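Local coordinates for protein phosphoethanolamine N-methyltransferase 1 (Haemonchus contortus, PDB 4KRG) that probably transfers a methyl group from S-adenosylmethionine to phosphoethanolamine, a step toward phosphocholine in the nematode, and binds both phosphoethanolamine and S-adenosylhomocysteine, at residues D280-N285 and V403-V408; S284-D289 and Y459-A464; A298-P303 and H315-K320; T414-R419 and I428-V433. All blocks are in the same frame, centred on the assembly; numbering follows the deposited sequence.

How the contacts relate
All four contacts lie in the C-terminal half, whose strands run in the order 350-354, 324-329, 297-302, 372-378, 400-408, 458-465, 428-432, with 458-465 antiparallel, as in class I methyltransferases. Contacts 1 and 2 are closest, with centres about 6 Å apart; they share Ser284 and Asn285 and end on neighbouring strands. Contact 4 follows at the sheet edge, its centre about 12 Å from contact 2, while contact 3 lies inward, about 22 Å between centres from contact 4. Along the chain, 280-289 comes first, then contact 3, strand 400-408, contact 4 and finally strand 458-465. Residues 280-289 thus pack on strands 400-408 and 458-465, late in the chain, whereas S-adenosylhomocysteine sits in the N-terminal methyltransferase domain.

Contact 1: residues D280-N285 and V403-V408; sequences DKIFSN and VLLEPV
Asp280 OD2 accepts two hydrogen bonds, from Ser277 N and Asn313 ND2, at the start of the short helix 280-283; further along, Ile282 and Phe283 pack on Val403 and Leu405. The strand is the fifth in order along the chain of a sheet built as in the Rossmann-like class I methyltransferases, and the helix covers one face of it. Phe283 does most of the work. With CG anti to its own carbonyl carbon (chi1 -82°), the ring leaves the flank of the helix and its far end swings toward the strand, where CZ comes 3.6 Å from Leu405 CB. Val403 CG1 sits at the ring edge in its plane, 3.9 Å from Phe283 CD1. A flat, wholly apolar group suits this place, since it also touches Val376 and Thr378 of strand 372-378 and a bound octyl glucoside. Branched residues on the strand offer methyl groups, while their backbones pair with strand 372-378. Ile282 lies nearly perpendicular to Leu405 and adds a smaller patch, its CG2 resting 3.8 Å from Leu405 CD1.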
# COMPACT_ATOMS: atom_id res chain seq x y z
N ASP A 280 -9.77 20.49 -11.05
CA ASP A 280 -10.92 20.01 -11.82
C ASP A 280 -11.25 20.95 -12.96
O ASP A 280 -11.38 20.52 -14.11
CB ASP A 280 -12.17 19.88 -10.94
CG ASP A 280 -12.02 18.85 -9.85
OD1 ASP A 280 -11.01 18.13 -9.84
OD2 ASP A 280 -12.94 18.75 -9.00
N LYS A 281 -11.40 22.23 -12.63
CA LYS A 281 -11.75 23.26 -13.59
C LYS A 281 -10.72 23.37 -14.71
O LYS A 281 -11.06 23.60 -15.86
CB LYS A 281 -11.91 24.62 -12.89
CG LYS A 281 -12.17 25.80 -13.82
CD LYS A 281 -13.65 25.93 -14.18
CE LYS A 281 -13.89 26.74 -15.45
NZ LYS A 281 -13.45 28.16 -15.33
N ILE A 282 -9.45 23.17 -14.36
CA ILE A 282 -8.35 23.23 -15.33
C ILE A 282 -8.35 22.04 -16.27
O ILE A 282 -8.29 22.19 -17.48
CB ILE A 282 -6.99 23.29 -14.62
CG1 ILE A 282 -6.93 24.47 -13.64
CG2 ILE A 282 -5.87 23.35 -15.64
CD1 ILE A 282 -7.23 25.80 -14.26
N PHE A 283 -8.42 20.84 -15.69
CA PHE A 283 -8.43 19.60 -16.46
C PHE A 283 -9.68 19.47 -17.32
O PHE A 283 -9.70 18.71 -18.28
CB PHE A 283 -8.32 18.39 -15.53
CG PHE A 283 -6.91 18.06 -15.09
CD1 PHE A 283 -5.94 17.70 -16.01
CD2 PHE A 283 -6.58 18.07 -13.74
CE1 PHE A 283 -4.65 17.38 -15.60
CE2 PHE A 283 -5.29 17.75 -13.32
CZ PHE A 283 -4.33 17.40 -14.26
N SER A 284 -10.73 20.20 -16.96
CA SER A 284 -11.99 20.14 -17.69
C SER A 284 -11.84 20.59 -19.14
O SER A 284 -12.59 20.15 -20.02
CB SER A 284 -13.06 20.98 -16.99
OG SER A 284 -12.84 22.36 -17.19
N ASN A 285 -10.86 21.45 -19.41
CA ASN A 285 -10.67 21.94 -20.77
C ASN A 285 -9.60 21.19 -21.57
O ASN A 285 -9.20 21.65 -22.64
CB ASN A 285 -10.38 23.44 -20.79
CG ASN A 285 -10.99 24.14 -21.99
OD1 ASN A 285 -12.17 23.95 -22.30
ND2 ASN A 285 -10.18 24.93 -22.69
N VAL A 403 -2.48 13.92 -20.60
CA VAL A 403 -2.77 15.30 -20.24
C VAL A 403 -1.96 15.61 -18.99
O VAL A 403 -2.07 14.92 -17.97
CB VAL A 403 -4.28 15.53 -19.96
CG1 VAL A 403 -4.54 16.98 -19.58
CG2 VAL A 403 -5.12 15.15 -21.16
N LEU A 404 -1.11 16.64 -19.06
CA LEU A 404 -0.25 16.99 -17.94
C LEU A 404 -0.55 18.40 -17.46
O LEU A 404 -0.65 19.31 -18.27
CB LEU A 404 1.22 16.90 -18.34
CG LEU A 404 1.65 15.62 -19.05
CD1 LEU A 404 3.09 15.73 -19.49
CD2 LEU A 404 1.45 14.42 -18.14
N LEU A 405 -0.68 18.58 -16.15
CA LEU A 405 -0.71 19.91 -15.56
C LEU A 405 0.64 20.10 -14.88
O LEU A 405 1.06 19.26 -14.08
CB LEU A 405 -1.85 20.06 -14.56
CG LEU A 405 -2.03 21.42 -13.86
CD1 LEU A 405 -2.22 22.55 -14.88
CD2 LEU A 405 -3.20 21.37 -12.90
N GLU A 406 1.34 21.17 -15.22
CA GLU A 406 2.71 21.33 -14.76
C GLU A 406 2.97 22.67 -14.10
O GLU A 406 2.70 23.71 -14.70
CB GLU A 406 3.68 21.15 -15.93
CG GLU A 406 3.77 19.74 -16.45
CD GLU A 406 4.36 18.79 -15.44
OE1 GLU A 406 5.18 19.22 -14.60
OE2 GLU A 406 4.00 17.59 -15.49
N PRO A 407 3.52 22.66 -12.87
CA PRO A 407 3.99 23.91 -12.27
C PRO A 407 5.33 24.33 -12.88
O PRO A 407 6.24 23.52 -13.03
CB PRO A 407 4.17 23.53 -10.80
CG PRO A 407 4.48 22.07 -10.82
CD PRO A 407 3.67 21.51 -11.96
N VAL A 408 5.43 25.60 -13.26
CA VAL A 408 6.67 26.13 -13.82
C VAL A 408 6.93 27.51 -13.25
O VAL A 408 6.07 28.10 -12.61
CB VAL A 408 6.61 26.24 -15.36
CG1 VAL A 408 6.32 24.89 -15.99
CG2 VAL A 408 5.57 27.28 -15.79

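Contact 2: residues S284-D289 and Y459-A464; sequences SNAIDD and YLLIKA. With BOG (octyl beta-D-glucopyranoside), chain F.
Leu461 and Lys463, two residues apart on strand 458-465 and so on the same face, both reach toward Ala286, whose methyl group points back at them. Leu461 carries its CG anti to the backbone N (chi1 -174°), and its CD2 presses against Ala286 CB at 3.5 Å, a little tighter than usual for two carbons. The chain of Lys463 passes alongside the same methyl group, with CD 3.7 Å from Ala286 CB, and then curls: bends at chi3 and chi4, both near 60°, turn the ammonium group back onto the loop. There Lys463 NZ donates a hydrogen bond to Ala286 O at 2.6 Å, lying in the carbonyl plane with a C=O...N angle of 152°. The single methyl of alanine fits between Leu461 CD2 and Lys463 CD, both of which touch it, and lysine suits its place because its methylenes can lie on apolar carbon while its end stays polar. Val403 of strand 400-408 touches Ala286 as well, placing the loop over strands 400-408 and 458-465, neighbours in the methyltransferase-like sheet. Farther along the loop, Asp289 OD1 accepts a hydrogen bond of 2.7 Å from O6 of the octyl glucoside, and Asp289 N adds a weak one. The carbonyl of a buried residue is thus satisfied by a positive charge, and Asp288 OD2, 4.8 Å from Lys463 NZ, is close enough that it may stabilise that charge without touching it.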
# COMPACT_ATOMS: atom_id res chain seq x y z
N SER A 284 -10.73 20.20 -16.96
CA SER A 284 -11.99 20.14 -17.69
C SER A 284 -11.84 20.59 -19.14
O SER A 284 -12.59 20.15 -20.02
CB SER A 284 -13.06 20.98 -16.99
OG SER A 284 -12.84 22.36 -17.19
N ASN A 285 -10.86 21.45 -19.41
CA ASN A 285 -10.67 21.94 -20.77
C ASN A 285 -9.60 21.19 -21.57
O ASN A 285 -9.20 21.65 -22.64
CB ASN A 285 -10.38 23.44 -20.79
CG ASN A 285 -10.99 24.14 -21.99
OD1 ASN A 285 -12.17 23.95 -22.30
ND2 ASN A 285 -10.18 24.93 -22.69
N ALA A 286 -9.15 20.03 -21.07
CA ALA A 286 -8.14 19.23 -21.76
C ALA A 286 -8.48 17.75 -21.81
O ALA A 286 -7.95 17.00 -22.63
CB ALA A 286 -6.78 19.43 -21.15
N ILE A 287 -9.35 17.31 -20.91
CA ILE A 287 -9.77 15.92 -20.91
C ILE A 287 -11.18 15.80 -21.49
O ILE A 287 -12.12 16.45 -21.01
CB ILE A 287 -9.73 15.29 -19.51
CG1 ILE A 287 -8.33 15.42 -18.90
CG2 ILE A 287 -10.15 13.83 -19.57
CD1 ILE A 287 -8.28 15.06 -17.42
N ASP A 288 -11.32 14.97 -22.52
CA ASP A 288 -12.61 14.70 -23.14
C ASP A 288 -12.71 13.20 -23.35
O ASP A 288 -11.81 12.47 -22.95
CB ASP A 288 -12.73 15.45 -24.47
CG ASP A 288 -11.50 15.31 -25.34
OD1 ASP A 288 -10.93 14.20 -25.42
OD2 ASP A 288 -11.08 16.31 -25.96
N ASP A 289 -13.78 12.73 -23.99
CA ASP A 289 -13.95 11.29 -24.20
C ASP A 289 -13.10 10.73 -25.35
O ASP A 289 -13.18 9.54 -25.66
CB ASP A 289 -15.42 10.91 -24.38
CG ASP A 289 -16.04 11.52 -25.61
OD1 ASP A 289 -15.68 12.67 -25.97
OD2 ASP A 289 -16.91 10.86 -26.23
N TYR A 459 1.43 27.74 -14.36
CA TYR A 459 0.96 26.43 -14.78
C TYR A 459 0.79 26.27 -16.28
O TYR A 459 0.25 27.14 -16.96
CB TYR A 459 -0.34 26.04 -14.07
CG TYR A 459 -0.13 25.68 -12.63
CD1 TYR A 459 0.29 24.41 -12.26
CD2 TYR A 459 -0.34 26.62 -11.63
CE1 TYR A 459 0.50 24.08 -10.94
CE2 TYR A 459 -0.14 26.31 -10.30
CZ TYR A 459 0.28 25.03 -9.96
OH TYR A 459 0.49 24.71 -8.65
N LEU A 460 1.27 25.13 -16.79
CA LEU A 460 1.06 24.75 -18.17
C LEU A 460 0.15 23.54 -18.22
O LEU A 460 0.27 22.62 -17.39
CB LEU A 460 2.39 24.41 -18.85
CG LEU A 460 3.47 25.48 -18.90
CD1 LEU A 460 4.74 24.92 -19.52
CD2 LEU A 460 2.99 26.70 -19.68
N LEU A 461 -0.76 23.53 -19.18
CA LEU A 461 -1.61 22.38 -19.41
C LEU A 461 -1.16 21.80 -20.73
O LEU A 461 -1.18 22.48 -21.75
CB LEU A 461 -3.07 22.80 -19.48
CG LEU A 461 -4.13 21.70 -19.58
CD1 LEU A 461 -4.04 20.76 -18.39
CD2 LEU A 461 -5.51 22.32 -19.65
N ILE A 462 -0.72 20.55 -20.71
CA ILE A 462 -0.14 19.92 -21.89
C ILE A 462 -0.91 18.67 -22.29
O ILE A 462 -1.32 17.87 -21.44
CB ILE A 462 1.34 19.57 -21.63
CG1 ILE A 462 2.09 20.82 -21.15
CG2 ILE A 462 1.98 19.00 -22.89
CD1 ILE A 462 3.39 20.53 -20.45
N LYS A 463 -1.14 18.51 -23.60
CA LYS A 463 -1.76 17.32 -24.15
C LYS A 463 -0.84 16.76 -25.22
O LYS A 463 -0.26 17.51 -25.99
CB LYS A 463 -3.12 17.65 -24.77
CG LYS A 463 -4.15 18.21 -23.79
CD LYS A 463 -5.36 18.80 -24.51
CE LYS A 463 -6.02 17.80 -25.45
NZ LYS A 463 -6.46 16.56 -24.75
N ALA A 464 -0.69 15.43 -25.24
CA ALA A 464 0.10 14.76 -26.27
C ALA A 464 -0.32 13.30 -26.37
O ALA A 464 -1.28 12.87 -25.74
CB ALA A 464 1.59 14.88 -25.98
C1 BOG F . -18.13 14.73 -19.42
O1 BOG F . -18.07 15.87 -18.64
C2 BOG F . -19.52 14.13 -19.33
O2 BOG F . -19.74 13.68 -18.00
C3 BOG F . -19.72 12.99 -20.28
O3 BOG F . -21.12 12.58 -20.22
C4 BOG F . -19.36 13.36 -21.68
O4 BOG F . -19.40 12.19 -22.52
C5 BOG F . -17.96 13.95 -21.77
O5 BOG F . -17.77 15.08 -20.83
C6 BOG F . -17.75 14.44 -23.14
O6 BOG F . -16.64 13.79 -23.68
C1' BOG F . -16.86 15.98 -17.88
C2' BOG F . -16.94 17.18 -16.88
C3' BOG F . -15.58 17.48 -16.26
C4' BOG F . -14.82 16.44 -15.71
C5' BOG F . -13.26 16.48 -15.73
C6' BOG F . -12.66 16.17 -14.35
C7' BOG F . -11.11 16.08 -14.35
C8' BOG F . -10.59 15.17 -13.29

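Contact 3: residues A298-P303 and H315-K320; sequences AYVFTP and HLLAEK. With BOG (octyl beta-D-glucopyranoside), chain F.
A single side chain, Leu317, carries the whole protein side of the helix in this contact, and one of its two methyl groups meets the tail of a bound octyl glucoside, a detergent. Strand 297-302, helix 314-321 and strand 324-329 form a beta-alpha-beta unit of the Rossmann-like methyltransferase fold, and Leu317 is where the helix settles on the first strand. Its CG stands anti to the backbone N (chi1 -168°), which carries the fork down toward the sheet. CD2 lies 3.9 Å from Val300 CG2, the two side chains lying alongside and pointing opposite ways, and 4.1 Å from Ala298 CB. Small or beta-branched residues suit a strand packed between helix and neighbouring strand: Val300 and Ala298 also touch Val376 and Cys374 of strand 372-378. The other branch, Leu317 CD1, comes 4.0 Å from the terminal carbon C8' of the octyl glucoside. That tail then runs along the helix: Leu316 CD2 approaches C6' at 3.6 Å, and the aliphatic part of Lys320, bent at chi2, lies along the earlier carbons, with CG 3.6 Å from C4'. A lysine at this place presents methylenes to the alkyl chain. The sugar is held beside the helix by the hydroxyl O2 of the octyl glucoside, which donates a hydrogen bond of 2.8 Å to Lys320 O.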
# COMPACT_ATOMS: atom_id res chain seq x y z
N ALA A 298 -7.78 4.62 -16.80
CA ALA A 298 -6.84 5.73 -16.83
C ALA A 298 -5.71 5.51 -15.82
O ALA A 298 -5.94 5.01 -14.72
CB ALA A 298 -7.56 7.03 -16.51
N TYR A 299 -4.49 5.88 -16.19
CA TYR A 299 -3.38 5.86 -15.26
C TYR A 299 -3.20 7.28 -14.75
O TYR A 299 -3.00 8.20 -15.53
CB TYR A 299 -2.12 5.37 -15.98
CG TYR A 299 -0.87 5.27 -15.12
CD1 TYR A 299 -0.67 4.20 -14.25
CD2 TYR A 299 0.13 6.23 -15.20
CE1 TYR A 299 0.48 4.10 -13.48
CE2 TYR A 299 1.27 6.14 -14.44
CZ TYR A 299 1.44 5.08 -13.59
OH TYR A 299 2.59 5.00 -12.84
N VAL A 300 -3.30 7.45 -13.44
CA VAL A 300 -3.18 8.78 -12.84
C VAL A 300 -1.97 8.84 -11.90
O VAL A 300 -1.77 7.95 -11.08
CB VAL A 300 -4.48 9.19 -12.10
CG1 VAL A 300 -4.26 10.43 -11.24
CG2 VAL A 300 -5.60 9.42 -13.10
N PHE A 301 -1.17 9.89 -12.03
CA PHE A 301 0.05 10.02 -11.24
C PHE A 301 0.07 11.38 -10.55
O PHE A 301 0.05 12.41 -11.21
CB PHE A 301 1.27 9.85 -12.17
CG PHE A 301 2.61 10.04 -11.49
CD1 PHE A 301 3.16 9.04 -10.71
CD2 PHE A 301 3.33 11.21 -11.67
CE1 PHE A 301 4.39 9.21 -10.10
CE2 PHE A 301 4.56 11.39 -11.07
CZ PHE A 301 5.08 10.39 -10.28
N THR A 302 0.08 11.38 -9.22
CA THR A 302 0.06 12.64 -8.45
C THR A 302 1.06 12.62 -7.29
O THR A 302 0.75 12.16 -6.20
CB THR A 302 -1.36 12.96 -7.92
OG1 THR A 302 -1.82 11.90 -7.09
CG2 THR A 302 -2.34 13.14 -9.07
N PRO A 303 2.28 13.14 -7.54
CA PRO A 303 3.34 13.10 -6.52
C PRO A 303 3.13 14.14 -5.41
O PRO A 303 3.70 13.98 -4.33
CB PRO A 303 4.60 13.44 -7.31
CG PRO A 303 4.10 14.27 -8.45
CD PRO A 303 2.77 13.69 -8.81
N HIS A 315 -11.89 10.48 -8.50
CA HIS A 315 -13.29 10.11 -8.34
C HIS A 315 -14.15 10.84 -9.35
O HIS A 315 -15.03 10.24 -9.96
CB HIS A 315 -13.76 10.32 -6.91
CG HIS A 315 -13.42 9.18 -6.00
ND1 HIS A 315 -12.26 9.13 -5.27
CD2 HIS A 315 -14.08 8.03 -5.74
CE1 HIS A 315 -12.22 8.01 -4.58
NE2 HIS A 315 -13.31 7.32 -4.85
N LEU A 316 -13.89 12.12 -9.55
CA LEU A 316 -14.63 12.89 -10.55
C LEU A 316 -14.30 12.38 -11.96
O LEU A 316 -15.17 12.33 -12.83
CB LEU A 316 -14.31 14.38 -10.42
CG LEU A 316 -15.04 15.26 -11.43
CD1 LEU A 316 -16.54 15.21 -11.16
CD2 LEU A 316 -14.52 16.68 -11.35
N LEU A 317 -13.05 12.01 -12.17
CA LEU A 317 -12.64 11.44 -13.44
C LEU A 317 -13.47 10.20 -13.75
O LEU A 317 -14.14 10.14 -14.77
CB LEU A 317 -11.16 11.08 -13.41
CG LEU A 317 -10.55 10.74 -14.77
CD1 LEU A 317 -10.64 11.93 -15.68
CD2 LEU A 317 -9.10 10.32 -14.60
N ALA A 318 -13.46 9.23 -12.84
CA ALA A 318 -14.24 8.01 -13.02
C ALA A 318 -15.73 8.28 -13.20
O ALA A 318 -16.41 7.60 -13.96
CB ALA A 318 -14.02 7.08 -11.85
N GLU A 319 -16.25 9.27 -12.47
CA GLU A 319 -17.68 9.58 -12.57
C GLU A 319 -18.04 10.17 -13.92
O GLU A 319 -18.96 9.69 -14.58
CB GLU A 319 -18.11 10.55 -11.46
CG GLU A 319 -19.58 10.92 -11.58
CD GLU A 319 -20.01 12.00 -10.62
OE1 GLU A 319 -19.15 12.80 -10.19
OE2 GLU A 319 -21.22 12.06 -10.30
N LYS A 320 -17.32 11.21 -14.32
CA LYS A 320 -17.66 11.95 -15.53
C LYS A 320 -17.37 11.20 -16.82
O LYS A 320 -18.06 11.40 -17.81
CB LYS A 320 -16.94 13.30 -15.54
CG LYS A 320 -17.48 14.31 -14.53
CD LYS A 320 -18.92 14.70 -14.85
CE LYS A 320 -19.43 15.75 -13.88
NZ LYS A 320 -20.90 15.89 -13.95
C1 BOG F . -18.13 14.73 -19.42
O1 BOG F . -18.07 15.87 -18.64
C2 BOG F . -19.52 14.13 -19.33
O2 BOG F . -19.74 13.68 -18.00
C3 BOG F . -19.72 12.99 -20.28
O3 BOG F . -21.12 12.58 -20.22
C4 BOG F . -19.36 13.36 -21.68
O4 BOG F . -19.40 12.19 -22.52
C5 BOG F . -17.96 13.95 -21.77
O5 BOG F . -17.77 15.08 -20.83
C6 BOG F . -17.75 14.44 -23.14
O6 BOG F . -16.64 13.79 -23.68
C1' BOG F . -16.86 15.98 -17.88
C2' BOG F . -16.94 17.18 -16.88
C3' BOG F . -15.58 17.48 -16.26
C4' BOG F . -14.82 16.44 -15.71
C5' BOG F . -13.26 16.48 -15.73
C6' BOG F . -12.66 16.17 -14.35
C7' BOG F . -11.11 16.08 -14.35
C8' BOG F . -10.59 15.17 -13.29

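Contact 4: residues T414-R419 and I428-V433; sequences TSVRQR and ITIVDV
Arg417 leaves helix 413-422 along its flank and reaches out over strand 428-432, touching Ile430 and Ile428 in turn. From CB, the chain takes CG to a position anti to the carbonyl carbon (chi1 -59°), and CG already meets Ile430 CD1 at 3.7 Å. Beyond it the chain is extended to NE, which lies 3.9 Å from that same methyl group. At CZ the guanidinium begins, and Ile430 CD1 sits over one of its faces, 3.8 Å above the plane and offset toward the rim. NH2 passes 4.0 Å from Ile430 CG1. NH1 turns the other way and donates to Ile428 O at 3.1 Å. The oxygen is close to the guanidinium plane, but seen from the peptide the donor stands well above the carbonyl plane, and the N-H...O angle of 143° makes the bond somewhat bent. Arginine suits a surface site like this, with methylenes for the isoleucine and a charged end for the carbonyl. Val416, pointing at the strand, adds its CG1 to Ile430 CD1 at 3.7 Å, while Ile428 CD1 lies against Arg417 O. The axes of the two short segments run roughly antiparallel, at 145°. Strand 428-432 pairs with 458-465 and not with 400-408, so the helix crosses over the inserted antiparallel strand, the arrangement that ends the sheet in class I methyltransferases.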
# COMPACT_ATOMS: atom_id res chain seq x y z
N THR A 414 9.42 25.90 -25.94
CA THR A 414 10.32 25.19 -26.84
C THR A 414 11.04 24.04 -26.12
O THR A 414 11.17 22.93 -26.65
CB THR A 414 11.37 26.15 -27.44
OG1 THR A 414 10.72 27.02 -28.37
CG2 THR A 414 12.47 25.39 -28.15
N SER A 415 11.48 24.31 -24.90
CA SER A 415 12.21 23.33 -24.12
C SER A 415 11.30 22.19 -23.65
O SER A 415 11.70 21.03 -23.68
CB SER A 415 12.85 24.03 -22.92
OG SER A 415 13.88 23.24 -22.37
N VAL A 416 10.09 22.53 -23.22
CA VAL A 416 9.12 21.54 -22.78
C VAL A 416 8.80 20.54 -23.89
O VAL A 416 8.74 19.33 -23.66
CB VAL A 416 7.83 22.22 -22.30
CG1 VAL A 416 6.76 21.19 -21.99
CG2 VAL A 416 8.10 23.04 -21.06
N ARG A 417 8.60 21.06 -25.09
CA ARG A 417 8.37 20.21 -26.25
C ARG A 417 9.54 19.26 -26.47
O ARG A 417 9.35 18.09 -26.77
CB ARG A 417 8.14 21.07 -27.49
CG ARG A 417 6.97 22.01 -27.33
CD ARG A 417 6.91 23.06 -28.41
NE ARG A 417 5.72 23.89 -28.22
CZ ARG A 417 4.48 23.49 -28.49
NH1 ARG A 417 4.27 22.28 -28.97
NH2 ARG A 417 3.46 24.31 -28.27
N GLN A 418 10.75 19.78 -26.31
CA GLN A 418 11.93 18.98 -26.58
C GLN A 418 12.13 17.86 -25.57
O GLN A 418 12.57 16.77 -25.94
CB GLN A 418 13.17 19.88 -26.70
CG GLN A 418 13.13 20.78 -27.93
CD GLN A 418 14.41 21.56 -28.13
OE1 GLN A 418 15.38 21.40 -27.39
NE2 GLN A 418 14.43 22.42 -29.14
N ARG A 419 11.79 18.10 -24.31
CA ARG A 419 11.84 17.03 -23.32
C ARG A 419 10.88 15.92 -23.70
O ARG A 419 11.26 14.75 -23.77
CB ARG A 419 11.50 17.54 -21.92
CG ARG A 419 12.68 18.11 -21.15
CD ARG A 419 12.39 18.15 -19.65
NE ARG A 419 12.42 16.82 -19.05
CZ ARG A 419 11.96 16.53 -17.83
NH1 ARG A 419 11.42 17.48 -17.08
NH2 ARG A 419 12.04 15.29 -17.38
N ILE A 428 2.27 17.33 -29.49
CA ILE A 428 2.34 18.09 -28.25
C ILE A 428 1.71 19.46 -28.42
O ILE A 428 2.06 20.20 -29.34
CB ILE A 428 3.81 18.31 -27.84
CG1 ILE A 428 4.49 16.97 -27.54
CG2 ILE A 428 3.89 19.22 -26.65
CD1 ILE A 428 5.99 17.09 -27.39
N THR A 429 0.77 19.80 -27.55
CA THR A 429 0.25 21.16 -27.48
C THR A 429 0.46 21.67 -26.06
O THR A 429 0.43 20.90 -25.11
CB THR A 429 -1.24 21.23 -27.86
OG1 THR A 429 -2.00 20.35 -27.03
CG2 THR A 429 -1.43 20.84 -29.31
N ILE A 430 0.71 22.96 -25.93
CA ILE A 430 0.96 23.55 -24.62
C ILE A 430 0.10 24.80 -24.45
O ILE A 430 0.19 25.71 -25.26
CB ILE A 430 2.43 23.94 -24.45
CG1 ILE A 430 3.34 22.73 -24.65
CG2 ILE A 430 2.67 24.57 -23.09
CD1 ILE A 430 4.81 23.05 -24.52
N VAL A 431 -0.72 24.83 -23.40
CA VAL A 431 -1.53 25.99 -23.08
C VAL A 431 -1.17 26.55 -21.71
O VAL A 431 -1.16 25.83 -20.72
CB VAL A 431 -3.04 25.66 -23.10
CG1 VAL A 431 -3.86 26.85 -22.63
CG2 VAL A 431 -3.47 25.24 -24.49
N ASP A 432 -0.85 27.84 -21.65
CA ASP A 432 -0.62 28.53 -20.39
C ASP A 432 -1.94 28.63 -19.64
O ASP A 432 -2.88 29.29 -20.10
CB ASP A 432 -0.09 29.94 -20.71
CG ASP A 432 0.25 30.75 -19.47
OD1 ASP A 432 -0.04 30.31 -18.34
OD2 ASP A 432 0.80 31.86 -19.64
N VAL A 433 -2.02 27.98 -18.48
CA VAL A 433 -3.22 28.06 -17.63
C VAL A 433 -2.95 28.74 -16.28
O VAL A 433 -3.62 28.44 -15.30
CB VAL A 433 -3.89 26.68 -17.39
CG1 VAL A 433 -4.56 26.17 -18.67
CG2 VAL A 433 -2.90 25.66 -16.83